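Local coordinates for protein ribulose bisphosphate carboxylase (Pyrococcus horikoshii, PDB 2D69) that probably catalyses the carboxylation of ribulose 1,5-bisphosphate to two molecules of 3-phosphoglycerate in an archaeal route of AMP breakdown, at residues Thr314-Lys327 with Gly349-Phe363. Numbering follows the deposited sequence.
With SO4 (sulfate ion), chain E.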
loop_
_atom_site.group_PDB
_atom_site.type_symbol
_atom_site.label_atom_id
_atom_site.label_comp_id
_atom_site.label_asym_id
_atom_site.label_seq_id
_atom_site.Cartn_x
_atom_site.Cartn_y
_atom_site.Cartn_z
ATOM N N THR A 314 35.581 -9.543 32.659
ATOM C CA THR A 314 35.973 -8.764 33.887
ATOM C C THR A 314 37.194 -9.256 34.675
ATOM O O THR A 314 37.695 -10.366 34.429
ATOM C CB THR A 314 34.860 -8.770 34.928
ATOM O OG1 THR A 314 34.549 -10.128 35.303
ATOM C CG2 THR A 314 33.614 -8.174 34.344
ATOM N N ALA A 315 37.608 -8.442 35.662
ATOM C CA ALA A 315 38.661 -8.801 36.607
ATOM C C ALA A 315 38.127 -8.850 38.066
ATOM O O ALA A 315 37.915 -7.837 38.775
ATOM C CB ALA A 315 39.874 -7.888 36.468
ATOM N N VAL A 316 37.917 -10.109 38.442
ATOM C CA VAL A 316 37.297 -10.591 39.666
ATOM C C VAL A 316 38.229 -11.742 40.098
ATOM O O VAL A 316 39.182 -12.064 39.383
ATOM C CB VAL A 316 35.870 -11.142 39.299
ATOM C CG1 VAL A 316 35.039 -11.570 40.520
ATOM C CG2 VAL A 316 35.106 -10.122 38.467
ATOM N N GLY A 317 38.009 -12.354 41.253
ATOM C CA GLY A 317 38.632 -13.645 41.523
ATOM C C GLY A 317 37.796 -14.703 40.801
ATOM O O GLY A 317 38.303 -15.533 40.025
ATOM N N LYS A 318 36.486 -14.595 41.043
ATOM C CA LYS A 318 35.452 -15.523 40.577
ATOM C C LYS A 318 35.024 -15.339 39.088
ATOM O O LYS A 318 33.961 -15.817 38.662
ATOM C CB LYS A 318 34.221 -15.395 41.509
ATOM C CG LYS A 318 34.526 -15.582 43.025
ATOM C CD LYS A 318 33.274 -15.387 43.923
ATOM C CE LYS A 318 32.105 -16.342 43.575
ATOM N NZ LYS A 318 32.551 -17.683 43.084
ATOM N N MET A 319 35.825 -14.633 38.301
ATOM C CA MET A 319 35.645 -14.656 36.849
ATOM C C MET A 319 36.825 -14.084 36.056
ATOM O O MET A 319 36.835 -14.246 34.835
ATOM C CB MET A 319 34.334 -13.971 36.420
ATOM C CG MET A 319 33.452 -14.800 35.423
ATOM S SD MET A 319 33.996 -14.875 33.623
ATOM C CE MET A 319 33.012 -13.481 32.742
ATOM N N ALA A 320 37.782 -13.418 36.720
ATOM C CA ALA A 320 39.033 -12.960 36.089
ATOM C C ALA A 320 39.371 -13.693 34.782
ATOM O O ALA A 320 39.795 -14.869 34.802
ATOM C CB ALA A 320 40.220 -13.094 37.062
ATOM N N GLY A 321 39.129 -13.001 33.658
ATOM C CA GLY A 321 39.682 -13.356 32.362
ATOM C C GLY A 321 40.948 -12.538 32.279
ATOM O O GLY A 321 41.278 -11.806 33.219
ATOM N N ASN A 322 41.667 -12.638 31.174
ATOM C CA ASN A 322 42.929 -11.919 31.059
ATOM C C ASN A 322 42.768 -10.387 31.177
ATOM O O ASN A 322 42.009 -9.755 30.428
ATOM C CB ASN A 322 43.612 -12.293 29.749
ATOM C CG ASN A 322 45.052 -11.894 29.723
ATOM O OD1 ASN A 322 45.840 -12.284 30.605
ATOM N ND2 ASN A 322 45.431 -11.121 28.710
ATOM N N TYR A 323 43.485 -9.798 32.127
ATOM C CA TYR A 323 43.435 -8.364 32.331
ATOM C C TYR A 323 43.917 -7.608 31.093
ATOM O O TYR A 323 43.245 -6.703 30.647
ATOM C CB TYR A 323 44.262 -7.922 33.542
ATOM C CG TYR A 323 44.267 -6.419 33.648
ATOM C CD1 TYR A 323 45.387 -5.662 33.300
ATOM C CD2 TYR A 323 43.120 -5.752 34.006
ATOM C CE1 TYR A 323 45.361 -4.260 33.353
ATOM C CE2 TYR A 323 43.083 -4.372 34.072
ATOM C CZ TYR A 323 44.207 -3.628 33.749
ATOM O OH TYR A 323 44.111 -2.247 33.821
ATOM N N GLU A 324 45.090 -7.968 30.575
ATOM C CA GLU A 324 45.667 -7.311 29.393
ATOM C C GLU A 324 44.707 -7.297 28.176
ATOM O O GLU A 324 44.496 -6.256 27.552
ATOM C CB GLU A 324 46.953 -8.005 28.951
ATOM C CG GLU A 324 48.018 -8.158 30.024
ATOM C CD GLU A 324 48.813 -6.878 30.278
ATOM O OE1 GLU A 324 49.880 -6.707 29.621
ATOM O OE2 GLU A 324 48.387 -6.066 31.156
ATOM N N GLU A 325 44.162 -8.464 27.842
ATOM C CA GLU A 325 43.260 -8.606 26.688
ATOM C C GLU A 325 42.004 -7.774 26.889
ATOM O O GLU A 325 41.557 -7.109 25.986
ATOM C CB GLU A 325 42.851 -10.082 26.458
ATOM C CG GLU A 325 41.777 -10.270 25.371
ATOM C CD GLU A 325 41.525 -11.732 24.982
ATOM O OE1 GLU A 325 41.507 -12.606 25.894
ATOM O OE2 GLU A 325 41.341 -12.006 23.761
ATOM N N ILE A 326 41.436 -7.816 28.083
ATOM C CA ILE A 326 40.179 -7.166 28.324
ATOM C C ILE A 326 40.331 -5.667 28.266
ATOM O O ILE A 326 39.495 -4.976 27.651
ATOM C CB ILE A 326 39.594 -7.589 29.643
ATOM C CG1 ILE A 326 39.176 -9.067 29.538
ATOM C CG2 ILE A 326 38.360 -6.694 29.994
ATOM C CD1 ILE A 326 38.809 -9.670 30.866
ATOM N N LYS A 327 41.391 -5.180 28.902
ATOM C CA LYS A 327 41.701 -3.767 28.902
ATOM C C LYS A 327 41.955 -3.266 27.460
ATOM O O LYS A 327 41.585 -2.169 27.142
ATOM C CB LYS A 327 42.911 -3.474 29.795
ATOM C CG LYS A 327 43.174 -1.972 29.970
ATOM C CD LYS A 327 41.978 -1.265 30.709
ATOM C CE LYS A 327 42.337 0.166 31.211
ATOM N NZ LYS A 327 42.753 1.088 30.084
ATOM N N GLY A 349 30.137 -11.182 35.395
ATOM C CA GLY A 349 30.770 -12.434 35.783
ATOM C C GLY A 349 31.109 -12.416 37.245
ATOM O O GLY A 349 32.220 -12.059 37.606
ATOM N N GLY A 350 30.109 -12.694 38.079
ATOM C CA GLY A 350 30.274 -12.800 39.503
ATOM C C GLY A 350 30.574 -11.507 40.227
ATOM O O GLY A 350 31.192 -11.524 41.288
ATOM N N LEU A 351 30.079 -10.396 39.714
ATOM C CA LEU A 351 30.286 -9.117 40.364
ATOM C C LEU A 351 29.310 -8.922 41.530
ATOM O O LEU A 351 28.185 -9.417 41.518
ATOM C CB LEU A 351 30.164 -7.979 39.359
ATOM C CG LEU A 351 31.115 -8.125 38.160
ATOM C CD1 LEU A 351 30.845 -7.078 37.146
ATOM C CD2 LEU A 351 32.574 -8.066 38.575
ATOM N N HIS A 352 29.782 -8.235 42.546
ATOM C CA HIS A 352 28.962 -7.882 43.689
ATOM C C HIS A 352 29.552 -6.622 44.291
ATOM O O HIS A 352 30.642 -6.215 43.887
ATOM C CB HIS A 352 28.961 -9.053 44.675
ATOM C CG HIS A 352 30.308 -9.375 45.240
ATOM N ND1 HIS A 352 31.092 -10.407 44.764
ATOM C CD2 HIS A 352 31.010 -8.803 46.251
ATOM C CE1 HIS A 352 32.209 -10.469 45.475
ATOM N NE2 HIS A 352 32.188 -9.502 46.377
ATOM N N PRO A 353 28.851 -5.997 45.228
ATOM C CA PRO A 353 29.220 -4.653 45.707
ATOM C C PRO A 353 30.664 -4.463 46.183
ATOM O O PRO A 353 31.251 -3.397 45.903
ATOM C CB PRO A 353 28.224 -4.419 46.851
ATOM C CG PRO A 353 27.016 -5.222 46.420
ATOM C CD PRO A 353 27.614 -6.478 45.881
ATOM N N GLY A 354 31.221 -5.443 46.894
ATOM C CA GLY A 354 32.601 -5.395 47.365
ATOM C C GLY A 354 33.658 -5.357 46.248
ATOM O O GLY A 354 34.810 -5.032 46.475
ATOM N N LEU A 355 33.276 -5.666 45.022
ATOM C CA LEU A 355 34.237 -5.594 43.923
ATOM C C LEU A 355 34.206 -4.283 43.190
ATOM O O LEU A 355 35.020 -4.092 42.296
ATOM C CB LEU A 355 33.984 -6.730 42.944
ATOM C CG LEU A 355 34.134 -8.123 43.559
ATOM C CD1 LEU A 355 34.060 -9.175 42.459
ATOM C CD2 LEU A 355 35.433 -8.259 44.331
ATOM N N MET A 356 33.293 -3.367 43.549
ATOM C CA MET A 356 33.103 -2.185 42.717
ATOM C C MET A 356 34.314 -1.252 42.761
ATOM O O MET A 356 34.698 -0.738 41.737
ATOM C CB MET A 356 31.811 -1.422 43.046
ATOM C CG MET A 356 30.523 -2.197 42.794
ATOM S SD MET A 356 30.250 -2.547 41.071
ATOM C CE MET A 356 30.852 -4.268 40.963
ATOM N N PRO A 357 34.919 -1.003 43.930
ATOM C CA PRO A 357 36.163 -0.192 43.959
ATOM C C PRO A 357 37.254 -0.701 43.013
ATOM O O PRO A 357 37.740 0.081 42.224
ATOM C CB PRO A 357 36.586 -0.228 45.438
ATOM C CG PRO A 357 35.264 -0.345 46.181
ATOM C CD PRO A 357 34.463 -1.353 45.290
ATOM N N GLU A 358 37.563 -1.983 43.029
ATOM C CA GLU A 358 38.596 -2.542 42.178
ATOM C C GLU A 358 38.178 -2.476 40.701
ATOM O O GLU A 358 38.974 -2.076 39.812
ATOM C CB GLU A 358 38.884 -3.995 42.599
ATOM C CG GLU A 358 40.080 -4.644 41.916
ATOM C CD GLU A 358 40.200 -6.164 42.136
ATOM O OE1 GLU A 358 39.380 -6.778 42.878
ATOM O OE2 GLU A 358 41.162 -6.758 41.559
ATOM N N LEU A 359 36.927 -2.840 40.427
ATOM C CA LEU A 359 36.427 -2.822 39.054
ATOM C C LEU A 359 36.566 -1.427 38.425
ATOM O O LEU A 359 37.113 -1.283 37.344
ATOM C CB LEU A 359 34.986 -3.307 38.995
ATOM C CG LEU A 359 34.387 -3.323 37.596
ATOM C CD1 LEU A 359 35.063 -4.401 36.772
ATOM C CD2 LEU A 359 32.874 -3.531 37.649
ATOM N N ILE A 360 36.142 -0.406 39.158
ATOM C CA ILE A 360 36.230 0.968 38.698
ATOM C C ILE A 360 37.673 1.517 38.610
ATOM O O ILE A 360 38.024 2.164 37.605
ATOM C CB ILE A 360 35.278 1.860 39.526
ATOM C CG1 ILE A 360 33.827 1.514 39.147
ATOM C CG2 ILE A 360 35.535 3.327 39.273
ATOM C CD1 ILE A 360 32.797 2.044 40.119
ATOM N N ARG A 361 38.512 1.233 39.601
ATOM C CA ARG A 361 39.918 1.637 39.553
ATOM C C ARG A 361 40.578 1.130 38.273
ATOM O O ARG A 361 41.275 1.875 37.594
ATOM C CB ARG A 361 40.659 1.047 40.740
ATOM C CG ARG A 361 41.931 1.712 41.112
ATOM C CD ARG A 361 42.601 1.019 42.333
ATOM N NE ARG A 361 43.509 -0.007 41.812
ATOM C CZ ARG A 361 43.388 -1.334 41.960
ATOM N NH1 ARG A 361 44.292 -2.113 41.381
ATOM N NH2 ARG A 361 42.423 -1.906 42.706
ATOM N N LEU A 362 40.352 -0.144 37.972
ATOM C CA LEU A 362 40.981 -0.815 36.824
ATOM C C LEU A 362 40.348 -0.508 35.461
ATOM O O LEU A 362 41.044 -0.482 34.436
ATOM C CB LEU A 362 40.986 -2.332 37.024
ATOM C CG LEU A 362 41.918 -2.866 38.136
ATOM C CD1 LEU A 362 41.781 -4.375 38.250
ATOM C CD2 LEU A 362 43.381 -2.505 37.910
ATOM N N PHE A 363 39.035 -0.334 35.420
ATOM C CA PHE A 363 38.336 -0.214 34.127
ATOM C C PHE A 363 37.527 1.085 33.935
ATOM O O PHE A 363 36.860 1.232 32.933
ATOM C CB PHE A 363 37.427 -1.426 33.891
ATOM C CG PHE A 363 38.171 -2.744 33.768
ATOM C CD1 PHE A 363 38.211 -3.631 34.839
ATOM C CD2 PHE A 363 38.806 -3.093 32.586
ATOM C CE1 PHE A 363 38.878 -4.841 34.756
ATOM C CE2 PHE A 363 39.477 -4.321 32.466
ATOM C CZ PHE A 363 39.508 -5.209 33.558
HETATM S S SO4 E . 26.308 -13.321 37.455
HETATM O O1 SO4 E . 25.609 -14.137 38.435
HETATM O O2 SO4 E . 27.688 -13.728 37.348
HETATM O O3 SO4 E . 25.657 -13.556 36.180
HETATM O O4 SO4 E . 26.182 -11.916 37.796
#
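Phe363, at the C-terminal end of helix 356-363, pushes its ring into a hollow walled by Ala315, Tyr323, Ile326 and Lys327. Ala315 CB sits at the ring's edge, near its plane, 3.6 Å from Phe363 CE1, while Ile326 CG2 comes in obliquely, 3.6 Å from Phe363 CE2. Tyr323 CD2 lies obliquely by the far end of the ring, 3.7 Å from Phe363 CZ, with the two ring planes inclined at 57°. The Tyr323 ring reaches this place because its CG stands anti to the backbone N (chi1 176°), and its CE2 also brushes Leu362 CB. Lys327 runs past Phe363 in the opposite direction, laying its CE 3.5 Å from Leu362 O and taking its NZ on to a salt bridge with Asp331. With an alanine at Phe363, the hollow between Ala315 and Ile326 would probably be left unfilled and the Tyr323 ring would lose its contact with CZ. The segments follow strands 309-311 and 344-348 of the alpha/beta barrel, each a loop leading into its helix: loop 6, which carries the predicted transition-state stabilizer Lys318, meets the next barrel loop, while the start of helix 323-334 meets the end of helix 356-363. Here Val316 is the bump: its side chain crosses that of Leu355 at about a right angle, CG1 touching Leu355 CD1, and its CG2 meets Leu351 CD2, both pairs tight. Leu351 CD1 turns to Thr314 CG2, tip to tip. Beyond them Met319 lies over the bare backbone of Gly349, its CG 3.6 Å from Gly349 CA; Val316 to Met319 are poorly ordered, so their contacts are less certain. Gly349's backbone angles (phi 129°, psi 81°) would jam a beta carbon against the preceding carbonyl O. Next door, Gly350 N gives a hydrogen bond of 2.7 Å to sulfate O2; Gly373 N and Gln370 NE2 also hold the anion, consistent with a substrate phosphate site.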